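Local coordinates for putative Type I topoisomerase (Deinococcus radiodurans, PDB 3M4A), which binds DNA and probably acts as a type IB topoisomerase, breaking one strand, allowing passage and rejoining it without ATP, at residues H132-R137 against Q179-S184; T154-H159 against G200-Q205; L246-L251 against P292-R297; K302-Y307 against K329-S334. One frame throughout, in Å; residues are numbered along the deposited sequence.

Interaction 1: H132-R137 against Q179-S184. With ACY (acetic acid), chain D.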
# COMPACT_ATOMS: atom_id res chain seq x y z
N HIS A 132 -0.87 -3.10 -2.35
CA HIS A 132 -2.00 -2.53 -1.67
C HIS A 132 -3.02 -3.59 -1.26
O HIS A 132 -3.43 -3.64 -0.10
CB HIS A 132 -2.64 -1.50 -2.59
CG HIS A 132 -3.84 -0.79 -2.01
ND1 HIS A 132 -4.79 -0.21 -2.82
CD2 HIS A 132 -4.24 -0.57 -0.74
CE1 HIS A 132 -5.72 0.35 -2.07
NE2 HIS A 132 -5.41 0.15 -0.80
N VAL A 133 -3.47 -4.40 -2.22
CA VAL A 133 -4.59 -5.30 -1.98
C VAL A 133 -4.17 -6.66 -1.42
O VAL A 133 -5.02 -7.39 -0.88
CB VAL A 133 -5.50 -5.49 -3.25
CG1 VAL A 133 -5.89 -4.12 -3.84
CG2 VAL A 133 -4.85 -6.36 -4.29
N ALA A 134 -2.89 -7.02 -1.56
CA ALA A 134 -2.41 -8.33 -1.10
C ALA A 134 -1.23 -8.29 -0.12
O ALA A 134 -0.81 -9.35 0.34
CB ALA A 134 -2.09 -9.22 -2.29
N ARG A 135 -0.72 -7.10 0.18
CA ARG A 135 0.17 -6.90 1.35
C ARG A 135 1.50 -7.65 1.18
O ARG A 135 2.11 -8.12 2.15
CB ARG A 135 -0.56 -7.28 2.63
CG ARG A 135 -1.81 -6.44 2.88
CD ARG A 135 -2.76 -7.03 3.91
NE ARG A 135 -3.31 -8.33 3.51
CZ ARG A 135 -4.44 -8.48 2.82
NH1 ARG A 135 -5.16 -7.44 2.44
NH2 ARG A 135 -4.85 -9.70 2.51
N PHE A 136 1.97 -7.70 -0.07
CA PHE A 136 3.30 -8.23 -0.35
C PHE A 136 4.42 -7.36 0.23
O PHE A 136 4.27 -6.14 0.38
CB PHE A 136 3.56 -8.25 -1.85
CG PHE A 136 2.92 -9.39 -2.62
CD1 PHE A 136 3.63 -10.57 -2.87
CD2 PHE A 136 1.66 -9.25 -3.18
CE1 PHE A 136 3.07 -11.58 -3.63
CE2 PHE A 136 1.09 -10.24 -3.94
CZ PHE A 136 1.77 -11.42 -4.16
N ARG A 137 5.54 -8.01 0.52
CA ARG A 137 6.83 -7.32 0.64
C ARG A 137 7.39 -7.10 -0.76
O ARG A 137 7.12 -7.88 -1.68
CB ARG A 137 7.81 -8.18 1.44
CG ARG A 137 7.40 -8.50 2.85
CD ARG A 137 8.44 -9.43 3.44
NE ARG A 137 8.21 -9.83 4.81
CZ ARG A 137 7.48 -10.87 5.20
NH1 ARG A 137 6.83 -11.62 4.33
NH2 ARG A 137 7.39 -11.14 6.49
N GLN A 179 4.02 -18.77 1.75
CA GLN A 179 3.10 -17.65 1.60
C GLN A 179 2.03 -18.01 0.57
O GLN A 179 2.32 -18.65 -0.44
CB GLN A 179 3.80 -16.37 1.13
CG GLN A 179 4.94 -15.84 1.99
CD GLN A 179 4.52 -14.78 3.01
OE1 GLN A 179 5.49 -14.02 3.48
NE2 GLN A 179 3.34 -14.64 3.36
N HIS A 180 0.80 -17.60 0.88
CA HIS A 180 -0.33 -17.72 -0.03
C HIS A 180 -1.05 -16.38 -0.09
O HIS A 180 -1.38 -15.80 0.94
CB HIS A 180 -1.27 -18.82 0.49
CG HIS A 180 -0.54 -20.08 0.87
ND1 HIS A 180 -0.27 -21.08 -0.03
CD2 HIS A 180 0.02 -20.46 2.04
CE1 HIS A 180 0.41 -22.04 0.57
NE2 HIS A 180 0.60 -21.69 1.83
N LYS A 181 -1.32 -15.90 -1.30
CA LYS A 181 -2.02 -14.64 -1.49
C LYS A 181 -2.94 -14.80 -2.67
O LYS A 181 -2.71 -15.62 -3.52
CB LYS A 181 -1.01 -13.54 -1.78
CG LYS A 181 -0.02 -13.38 -0.63
CD LYS A 181 0.86 -12.18 -0.79
CE LYS A 181 1.72 -11.97 0.43
NZ LYS A 181 0.98 -11.48 1.64
N ALA A 182 -4.00 -14.00 -2.70
CA ALA A 182 -4.98 -14.11 -3.80
C ALA A 182 -5.65 -12.78 -4.02
O ALA A 182 -5.82 -12.00 -3.10
CB ALA A 182 -6.02 -15.18 -3.49
N THR A 183 -6.07 -12.55 -5.26
CA THR A 183 -6.75 -11.30 -5.64
C THR A 183 -7.97 -11.64 -6.50
O THR A 183 -8.02 -12.71 -7.10
CB THR A 183 -5.83 -10.33 -6.43
OG1 THR A 183 -5.41 -10.90 -7.67
CG2 THR A 183 -4.60 -9.94 -5.58
N SER A 184 -8.92 -10.71 -6.56
CA SER A 184 -10.16 -10.89 -7.32
C SER A 184 -10.38 -9.83 -8.39
O SER A 184 -11.37 -9.90 -9.14
CB SER A 184 -11.36 -10.94 -6.36
OG SER A 184 -11.44 -9.75 -5.55
C ACY D . -4.12 0.23 -6.33
O ACY D . -4.35 0.22 -7.56
OXT ACY D . -4.80 -0.42 -5.51
CH3 ACY D . -2.99 1.08 -5.82
O HOH W 1 -5.98 -10.03 -1.11
O HOH W 2 3.40 -11.27 2.92
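Ala134, the last residue of helix 120-134, lies opposite Lys181 on strand 178-183 with their CA atoms 6.3 Å apart, and the chain from Val133 to Arg137 runs at 152° to the strand. Lys181 carries much of the contact. Its CD sits directly above the middle of the Phe136 ring, 3.5 Å from the ring centroid, in a CH-pi contact over the face. A bend at the end of its chain (chi4 -72°) lifts the ammonium away from the ring face toward the main chain, where NZ reaches Ala134 O at 3.1 Å, nearly along the C=O axis. NZ also donates to a water at 2.7 Å and to Asp277 O, so three acceptors surround this buried nitrogen. An alanine at this position lacks both methylenes and ammonium, and Phe136 would probably lose the CH-pi cover on this face and Ala134 O and Asp277 O this donor. Farther along the strand, Val133 CG2 and Thr183 CG2 meet at 3.8 Å, the two side chains at about a right angle, and a second water links Val133 O to Ala182 O. At the opposite end, Gln179 OE1 lies at the edge of the Arg137 guanidinium, 2.9 Å from NH1, but the bond is weak. His132 ND1, pointing to the other side of the helix, donates an almost straight bond (173°) to an acetate, probably from the crystallisation liquor. Arg135, leaving the helix with positive phi, forms a salt bridge with Asp277. Phe136 meets Phe169 edge-to-face, and the helix end lies against strand 178-183, outermost in the antiparallel sheet with 166-172 and 160-163.

Interaction 2: T154-H159 against G200-Q205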
# COMPACT_ATOMS: atom_id res chain seq x y z
N THR A 154 10.75 -10.22 -6.95
CA THR A 154 11.57 -11.39 -7.27
C THR A 154 10.73 -12.65 -7.56
O THR A 154 11.27 -13.74 -7.67
CB THR A 154 12.61 -11.62 -6.14
OG1 THR A 154 11.95 -11.75 -4.87
CG2 THR A 154 13.55 -10.42 -6.07
N LEU A 155 9.42 -12.48 -7.75
CA LEU A 155 8.58 -13.62 -8.08
C LEU A 155 8.91 -14.16 -9.45
O LEU A 155 9.28 -13.42 -10.36
CB LEU A 155 7.08 -13.30 -8.05
CG LEU A 155 6.42 -12.99 -6.72
CD1 LEU A 155 4.91 -12.88 -6.92
CD2 LEU A 155 6.75 -14.07 -5.69
N ARG A 156 8.79 -15.47 -9.55
CA ARG A 156 8.93 -16.19 -10.78
C ARG A 156 7.55 -16.54 -11.30
O ARG A 156 6.56 -16.58 -10.56
CB ARG A 156 9.75 -17.47 -10.53
CG ARG A 156 11.20 -17.17 -10.16
CD ARG A 156 11.90 -18.41 -9.65
NE ARG A 156 13.34 -18.17 -9.52
CZ ARG A 156 14.24 -18.32 -10.49
NH1 ARG A 156 13.90 -18.74 -11.70
NH2 ARG A 156 15.52 -18.05 -10.23
N GLN A 157 7.46 -16.79 -12.60
CA GLN A 157 6.19 -17.24 -13.18
C GLN A 157 5.63 -18.48 -12.49
O GLN A 157 4.41 -18.62 -12.40
CB GLN A 157 6.32 -17.50 -14.69
CG GLN A 157 6.49 -16.23 -15.48
CD GLN A 157 6.39 -16.43 -16.99
OE1 GLN A 157 5.90 -17.46 -17.46
NE2 GLN A 157 6.86 -15.44 -17.74
N ARG A 158 6.51 -19.36 -11.97
CA ARG A 158 6.07 -20.59 -11.32
C ARG A 158 5.32 -20.38 -10.02
O ARG A 158 4.72 -21.31 -9.47
CB ARG A 158 7.27 -21.53 -11.06
CG ARG A 158 8.12 -21.18 -9.87
CD ARG A 158 9.15 -22.27 -9.62
NE ARG A 158 10.14 -21.88 -8.62
CZ ARG A 158 10.02 -22.07 -7.32
NH1 ARG A 158 8.92 -22.63 -6.82
NH2 ARG A 158 10.99 -21.68 -6.50
N HIS A 159 5.32 -19.13 -9.54
CA HIS A 159 4.71 -18.78 -8.28
C HIS A 159 3.25 -18.34 -8.36
O HIS A 159 2.66 -18.00 -7.33
CB HIS A 159 5.49 -17.65 -7.64
CG HIS A 159 6.83 -18.06 -7.11
ND1 HIS A 159 7.96 -17.28 -7.26
CD2 HIS A 159 7.21 -19.16 -6.45
CE1 HIS A 159 8.97 -17.88 -6.67
NE2 HIS A 159 8.54 -19.02 -6.16
N GLY A 200 9.75 -16.85 -19.73
CA GLY A 200 10.09 -16.91 -18.31
C GLY A 200 11.58 -16.77 -18.08
O GLY A 200 12.33 -16.46 -19.02
N PRO A 201 12.05 -17.01 -16.84
CA PRO A 201 11.36 -17.49 -15.65
C PRO A 201 10.70 -16.43 -14.75
O PRO A 201 9.96 -16.79 -13.85
CB PRO A 201 12.48 -18.17 -14.87
CG PRO A 201 13.68 -17.37 -15.21
CD PRO A 201 13.49 -16.84 -16.59
N TRP A 202 10.97 -15.15 -15.00
CA TRP A 202 10.57 -14.07 -14.09
C TRP A 202 9.17 -13.57 -14.42
O TRP A 202 8.75 -13.60 -15.57
CB TRP A 202 11.56 -12.91 -14.16
CG TRP A 202 12.94 -13.32 -13.80
CD1 TRP A 202 14.00 -13.53 -14.65
CD2 TRP A 202 13.42 -13.62 -12.49
NE1 TRP A 202 15.10 -13.93 -13.95
CE2 TRP A 202 14.78 -13.98 -12.62
CE3 TRP A 202 12.84 -13.60 -11.21
CZ2 TRP A 202 15.57 -14.33 -11.52
CZ3 TRP A 202 13.62 -13.95 -10.12
CH2 TRP A 202 14.98 -14.31 -10.29
N LEU A 203 8.46 -13.09 -13.39
CA LEU A 203 7.07 -12.71 -13.57
C LEU A 203 6.90 -11.26 -14.04
O LEU A 203 6.20 -11.01 -15.02
CB LEU A 203 6.30 -12.93 -12.26
CG LEU A 203 4.79 -12.70 -12.33
CD1 LEU A 203 4.12 -13.46 -13.50
CD2 LEU A 203 4.15 -13.10 -10.99
N PHE A 204 7.54 -10.32 -13.34
CA PHE A 204 7.29 -8.89 -13.58
C PHE A 204 8.32 -8.36 -14.55
O PHE A 204 9.46 -8.08 -14.18
CB PHE A 204 7.22 -8.09 -12.27
CG PHE A 204 6.04 -8.47 -11.43
CD1 PHE A 204 6.21 -9.22 -10.28
CD2 PHE A 204 4.74 -8.16 -11.85
CE1 PHE A 204 5.11 -9.62 -9.54
CE2 PHE A 204 3.64 -8.55 -11.12
CZ PHE A 204 3.82 -9.28 -9.97
N GLN A 205 7.89 -8.30 -15.81
CA GLN A 205 8.70 -7.81 -16.91
C GLN A 205 7.94 -6.76 -17.69
O GLN A 205 6.71 -6.75 -17.70
CB GLN A 205 9.04 -8.97 -17.85
CG GLN A 205 9.83 -10.10 -17.21
CD GLN A 205 10.16 -11.19 -18.20
OE1 GLN A 205 11.26 -11.23 -18.75
NE2 GLN A 205 9.20 -12.07 -18.46
O HOH W 3 9.38 -10.82 -11.08
O HOH W 4 9.25 -19.55 -13.42
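Arg156 lays its guanidinium over the six-membered ring of Trp202, with CZ 4.5 Å from the ring centroid and the two planes 33° apart, a cation-pi contact over the face. The aliphatic chain is extended from CG to NE, which carries the charged end out past CG, itself packed against the indole, until NH1 also comes to 3.5 Å from Pro201 CB. With a serine here the guanidinium is gone, and the indole would probably lose its cation-pi partner on that face, which Pro201 CG only partly overlies. The Trp202 edge faces backbone carbonyls: CZ3 lies 3.4 Å from Thr154 O, near the ring plane. Beneath these side chains the backbones form a single antiparallel bridge, with Arg156 and Trp202 as a non-hydrogen-bonded pair. It is flanked by Gln157 N donating to Pro201 O at 2.8 Å and Leu203 N donating to Leu155 O at 3.2 Å. This joins the loop that leads into strand 160-163 to the loop after helix 186-196, both in the catalytic core of the type IB family. On the buried side Leu155 CD1 touches Leu203 CD2 at 4.1 Å and the edge of the Phe204 ring. Gln157 NE2 reaches Trp202 O weakly, its stronger partner being Leu198 O. Second-shell bonds hold the Arg156 backbone: its N donates to His159 ND1 at 3.0 Å, nearly straight (169°) though tilted from the imidazole plane, and a water bridges Pro201 O to Arg158 N. Farther out, Arg216 makes another cation-pi contact with Trp202, and Leu203 packs on Met192 and Leu196 of helix 186-196.

Interaction 3: L246-L251 against P292-R297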
# COMPACT_ATOMS: atom_id res chain seq x y z
N LEU A 246 -7.23 -5.75 7.41
CA LEU A 246 -7.61 -7.17 7.49
C LEU A 246 -8.08 -7.54 8.90
O LEU A 246 -9.10 -8.21 9.06
CB LEU A 246 -6.46 -8.08 7.02
CG LEU A 246 -6.82 -9.54 6.77
CD1 LEU A 246 -7.75 -9.67 5.59
CD2 LEU A 246 -5.56 -10.36 6.53
N ALA A 247 -7.36 -7.07 9.91
CA ALA A 247 -7.77 -7.26 11.30
C ALA A 247 -9.15 -6.65 11.57
O ALA A 247 -10.02 -7.29 12.16
CB ALA A 247 -6.72 -6.68 12.25
N ALA A 248 -9.35 -5.42 11.11
CA ALA A 248 -10.62 -4.74 11.35
C ALA A 248 -11.80 -5.46 10.66
O ALA A 248 -12.88 -5.61 11.23
CB ALA A 248 -10.53 -3.28 10.89
N GLU A 249 -11.57 -5.91 9.43
CA GLU A 249 -12.57 -6.69 8.68
C GLU A 249 -12.90 -7.98 9.38
O GLU A 249 -14.08 -8.34 9.54
CB GLU A 249 -12.04 -7.01 7.29
CG GLU A 249 -12.03 -5.84 6.36
CD GLU A 249 -11.38 -6.14 5.01
OE1 GLU A 249 -10.50 -7.05 4.92
OE2 GLU A 249 -11.76 -5.47 4.05
N TYR A 250 -11.85 -8.68 9.80
CA TYR A 250 -11.99 -9.92 10.54
C TYR A 250 -12.84 -9.71 11.78
O TYR A 250 -13.80 -10.42 11.99
CB TYR A 250 -10.63 -10.46 10.92
CG TYR A 250 -10.61 -11.83 11.54
CD1 TYR A 250 -10.55 -12.98 10.75
CD2 TYR A 250 -10.59 -11.98 12.91
CE1 TYR A 250 -10.50 -14.24 11.32
CE2 TYR A 250 -10.53 -13.25 13.50
CZ TYR A 250 -10.49 -14.37 12.68
OH TYR A 250 -10.43 -15.63 13.25
N LEU A 251 -12.51 -8.72 12.60
CA LEU A 251 -13.27 -8.49 13.82
C LEU A 251 -14.73 -8.12 13.54
O LEU A 251 -15.66 -8.59 14.23
CB LEU A 251 -12.56 -7.44 14.68
CG LEU A 251 -11.19 -7.85 15.24
CD1 LEU A 251 -10.45 -6.68 15.87
CD2 LEU A 251 -11.34 -9.01 16.24
N PRO A 292 -3.33 -0.65 17.39
CA PRO A 292 -4.10 -1.09 18.56
C PRO A 292 -5.46 -0.42 18.72
O PRO A 292 -6.35 -0.93 19.40
CB PRO A 292 -3.19 -0.73 19.74
CG PRO A 292 -2.32 0.33 19.25
CD PRO A 292 -2.11 0.07 17.77
N VAL A 293 -5.64 0.73 18.07
CA VAL A 293 -6.92 1.40 18.11
C VAL A 293 -8.07 0.48 17.67
O VAL A 293 -9.14 0.50 18.26
CB VAL A 293 -6.89 2.70 17.28
CG1 VAL A 293 -8.30 3.30 17.14
CG2 VAL A 293 -5.93 3.71 17.94
N ILE A 294 -7.84 -0.36 16.66
CA ILE A 294 -8.86 -1.28 16.16
C ILE A 294 -9.31 -2.27 17.24
O ILE A 294 -10.50 -2.60 17.37
CB ILE A 294 -8.31 -2.02 14.88
CG1 ILE A 294 -8.50 -1.13 13.64
CG2 ILE A 294 -8.99 -3.36 14.66
CD1 ILE A 294 -7.80 0.21 13.72
N PHE A 295 -8.33 -2.74 18.02
CA PHE A 295 -8.57 -3.67 19.14
C PHE A 295 -9.29 -2.96 20.30
O PHE A 295 -10.22 -3.51 20.86
CB PHE A 295 -7.25 -4.28 19.62
CG PHE A 295 -6.69 -5.34 18.71
CD1 PHE A 295 -7.23 -5.60 17.45
CD2 PHE A 295 -5.60 -6.10 19.11
CE1 PHE A 295 -6.71 -6.58 16.64
CE2 PHE A 295 -5.07 -7.10 18.29
CZ PHE A 295 -5.63 -7.32 17.05
N ASP A 296 -8.86 -1.74 20.62
CA ASP A 296 -9.57 -0.89 21.60
C ASP A 296 -11.06 -0.77 21.27
O ASP A 296 -11.93 -1.02 22.11
CB ASP A 296 -8.99 0.52 21.68
CG ASP A 296 -7.60 0.57 22.30
OD1 ASP A 296 -7.19 -0.37 23.02
OD2 ASP A 296 -6.92 1.57 22.04
N ARG A 297 -11.36 -0.42 20.02
CA ARG A 297 -12.76 -0.29 19.63
C ARG A 297 -13.51 -1.61 19.76
O ARG A 297 -14.63 -1.65 20.28
CB ARG A 297 -12.88 0.30 18.22
CG ARG A 297 -12.32 1.69 18.09
CD ARG A 297 -13.04 2.76 18.93
NE ARG A 297 -12.34 4.01 18.70
CZ ARG A 297 -11.25 4.41 19.36
NH1 ARG A 297 -10.75 3.66 20.35
NH2 ARG A 297 -10.65 5.54 19.05
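Leu251 reaches from helix 246-251 into the angle between Ile294 and Phe295 of helix 292-297. Its CB points toward that helix, CG stands anti to the carbonyl carbon (chi1 -66°), and chi2 of 170° stretches CD1 straight on, making this methyl the atom that arrives. CD1 lies 3.8 Å from Ile294 CG2 and 3.7 Å from Phe295 CD1, with Phe295 CE1 nearly as close; the leucine and phenylalanine side chains cross at about a right angle. The two helix segments run nearly parallel, at 14°, with their axes 9.9 Å apart, in the helical part of the catalytic core, where helices 260-278 and 282-289 lie between them in the chain. One turn before Leu251, small residues allow the closest backbone approach: Ala248 CA is 6.2 Å from Ile294 CA. In the conformer described, one of two modelled, Ile294 sets CG1 at 4.0 Å from Ala248 CB and CG2 near Ala248 CA. Ala247 CB adds a looser touch at 4.4 Å to Phe295 CE1. Around this apolar seam, Ala247 and Phe295 both pack on Ile290, Ala247 also touches Cys270 of helix 260-278, and Ile294 also packs on Leu328, Met331 and Leu332 of helix 323-337.

Interaction 4: K302-Y307 against K329-S334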
# COMPACT_ATOMS: atom_id res chain seq x y z
N LYS A 302 -17.31 -2.01 19.34
CA LYS A 302 -17.44 -1.23 18.11
C LYS A 302 -16.56 -1.83 17.02
O LYS A 302 -15.42 -2.18 17.27
CB LYS A 302 -17.06 0.22 18.36
CG LYS A 302 -17.99 0.92 19.37
CD LYS A 302 -17.47 2.29 19.74
CE LYS A 302 -18.48 3.06 20.60
NZ LYS A 302 -17.79 3.75 21.71
N VAL A 303 -17.11 -1.91 15.82
CA VAL A 303 -16.40 -2.51 14.67
C VAL A 303 -16.57 -1.61 13.45
O VAL A 303 -17.22 -0.55 13.54
CB VAL A 303 -16.92 -3.93 14.38
CG1 VAL A 303 -16.55 -4.87 15.54
CG2 VAL A 303 -18.43 -3.93 14.14
N LEU A 304 -16.00 -2.00 12.31
CA LEU A 304 -16.05 -1.13 11.11
C LEU A 304 -17.47 -0.67 10.78
O LEU A 304 -17.67 0.49 10.43
CB LEU A 304 -15.48 -1.85 9.89
CG LEU A 304 -13.98 -2.08 9.88
CD1 LEU A 304 -13.59 -2.90 8.63
CD2 LEU A 304 -13.21 -0.76 9.95
N ASP A 305 -18.45 -1.57 10.93
CA ASP A 305 -19.87 -1.26 10.66
C ASP A 305 -20.34 0.02 11.35
O ASP A 305 -21.21 0.73 10.84
CB ASP A 305 -20.79 -2.38 11.17
CG ASP A 305 -20.33 -3.79 10.82
OD1 ASP A 305 -19.33 -3.96 10.10
OD2 ASP A 305 -21.00 -4.74 11.32
N ASP A 306 -19.81 0.29 12.53
CA ASP A 306 -20.22 1.44 13.34
C ASP A 306 -19.64 2.77 12.86
O ASP A 306 -20.04 3.85 13.35
CB ASP A 306 -19.84 1.21 14.81
CG ASP A 306 -20.53 0.00 15.40
OD1 ASP A 306 -21.78 0.01 15.48
OD2 ASP A 306 -19.83 -0.96 15.78
N TYR A 307 -18.70 2.72 11.92
CA TYR A 307 -18.02 3.91 11.42
C TYR A 307 -18.30 4.19 9.94
O TYR A 307 -17.52 4.88 9.28
CB TYR A 307 -16.51 3.81 11.67
CG TYR A 307 -16.20 3.88 13.15
CD1 TYR A 307 -16.12 5.10 13.80
CD2 TYR A 307 -16.03 2.72 13.88
CE1 TYR A 307 -15.86 5.17 15.15
CE2 TYR A 307 -15.77 2.78 15.26
CZ TYR A 307 -15.69 4.00 15.88
OH TYR A 307 -15.43 4.07 17.23
N LYS A 329 -10.70 4.32 8.06
CA LYS A 329 -10.25 5.68 8.18
C LYS A 329 -11.03 6.42 9.25
O LYS A 329 -10.45 7.09 10.08
CB LYS A 329 -10.38 6.44 6.87
CG LYS A 329 -9.64 7.76 6.91
CD LYS A 329 -9.77 8.56 5.66
CE LYS A 329 -8.86 9.78 5.75
NZ LYS A 329 -9.12 10.78 4.68
N ARG A 330 -12.35 6.28 9.20
CA ARG A 330 -13.23 6.94 10.17
C ARG A 330 -13.02 6.39 11.58
O ARG A 330 -13.03 7.17 12.54
CB ARG A 330 -14.67 6.83 9.72
CG ARG A 330 -14.97 7.71 8.52
CD ARG A 330 -16.38 7.54 8.02
NE ARG A 330 -17.35 7.88 9.05
CZ ARG A 330 -17.72 9.11 9.37
NH1 ARG A 330 -17.22 10.17 8.74
NH2 ARG A 330 -18.61 9.29 10.34
N MET A 331 -12.81 5.08 11.70
CA MET A 331 -12.48 4.50 13.01
C MET A 331 -11.19 5.09 13.58
O MET A 331 -11.13 5.45 14.77
CB MET A 331 -12.39 2.98 12.95
CG MET A 331 -12.08 2.33 14.28
SD MET A 331 -11.82 0.55 14.15
CE MET A 331 -13.50 -0.05 14.16
N LEU A 332 -10.14 5.17 12.76
CA LEU A 332 -8.88 5.74 13.22
C LEU A 332 -9.05 7.21 13.60
O LEU A 332 -8.48 7.68 14.58
CB LEU A 332 -7.78 5.60 12.18
CG LEU A 332 -7.35 4.16 11.89
CD1 LEU A 332 -6.38 4.16 10.71
CD2 LEU A 332 -6.72 3.48 13.12
N GLU A 333 -9.85 7.93 12.81
CA GLU A 333 -10.14 9.33 13.11
C GLU A 333 -10.83 9.53 14.47
O GLU A 333 -10.69 10.59 15.09
CB GLU A 333 -10.93 9.98 11.96
CG GLU A 333 -10.05 10.23 10.73
CD GLU A 333 -10.79 10.79 9.52
OE1 GLU A 333 -12.00 10.51 9.35
OE2 GLU A 333 -10.12 11.50 8.72
N SER A 334 -11.55 8.52 14.97
CA SER A 334 -12.19 8.64 16.28
C SER A 334 -11.18 8.78 17.43
O SER A 334 -11.54 9.28 18.49
CB SER A 334 -13.14 7.47 16.55
OG SER A 334 -12.43 6.27 16.79
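The Tyr307 ring lies with one face against the backbone of helix 329-334 at Met331, whose CA stands 3.8 Å from the ring centroid and close to its normal, a CH-pi contact, while Met331 CB sits over the same face. Ser334 CB approaches the ring obliquely, on the CE1 side. The Arg330 guanidinium instead presents its edge to the main chain: NE donates to Tyr307 O at 3.0 Å, but at 129° the bond is weak. Met331 departs with CG anti to the backbone N (chi1 -179°), which carries its chain across the tyrosine ring, past CD2 and CE2, and a bend at chi3 then curls the methyl back. CE thereby reaches Tyr307 CD2 at 3.8 Å, the Val303 carbonyl carbon at 3.5 Å, and Leu304 CD2 at 4.3 Å. The sulfur passes obliquely to the ring, SD lying 5.3 Å from the centroid, in a Met-aromatic contact. The loop that receives this methyl is itself tied: Val303 N donates to Asp306 OD2 at 2.9 Å, on the lone pair directed away from the other carboxylate oxygen. Leu304 also packs on Ala248 and Glu249 of helix 235-254, so the loop lies between two helices. The chemistry is therefore largely that of a flexible thioether and an aromatic face, with dispersion probably contributing more than the single weak hydrogen bond from Arg330.

How the interactions relate
The four contacts form a chain through the protein. Interactions 1 and 2, whose segments alternate along the sequence, have centres about 15 Å apart and touch where Phe136 CE1 meets Leu155 CD1 at 4.0 Å. Interaction 1 also meets interaction 3, through Arg135 NH2 and Leu246 CD2 at 4.1 Å. Interactions 3 and 4 are closest, about 9 Å between centres: Arg297 links them, with NE 3.0 Å from Ser334 OG and O 2.9 Å from Lys302 N, probable hydrogen bonds. Interactions 2 and 4 lie on opposite sides of the chain's centre. By nearest atoms, the bound DNA is about 10, 12, 16 and 18 Å from interactions 1 to 4.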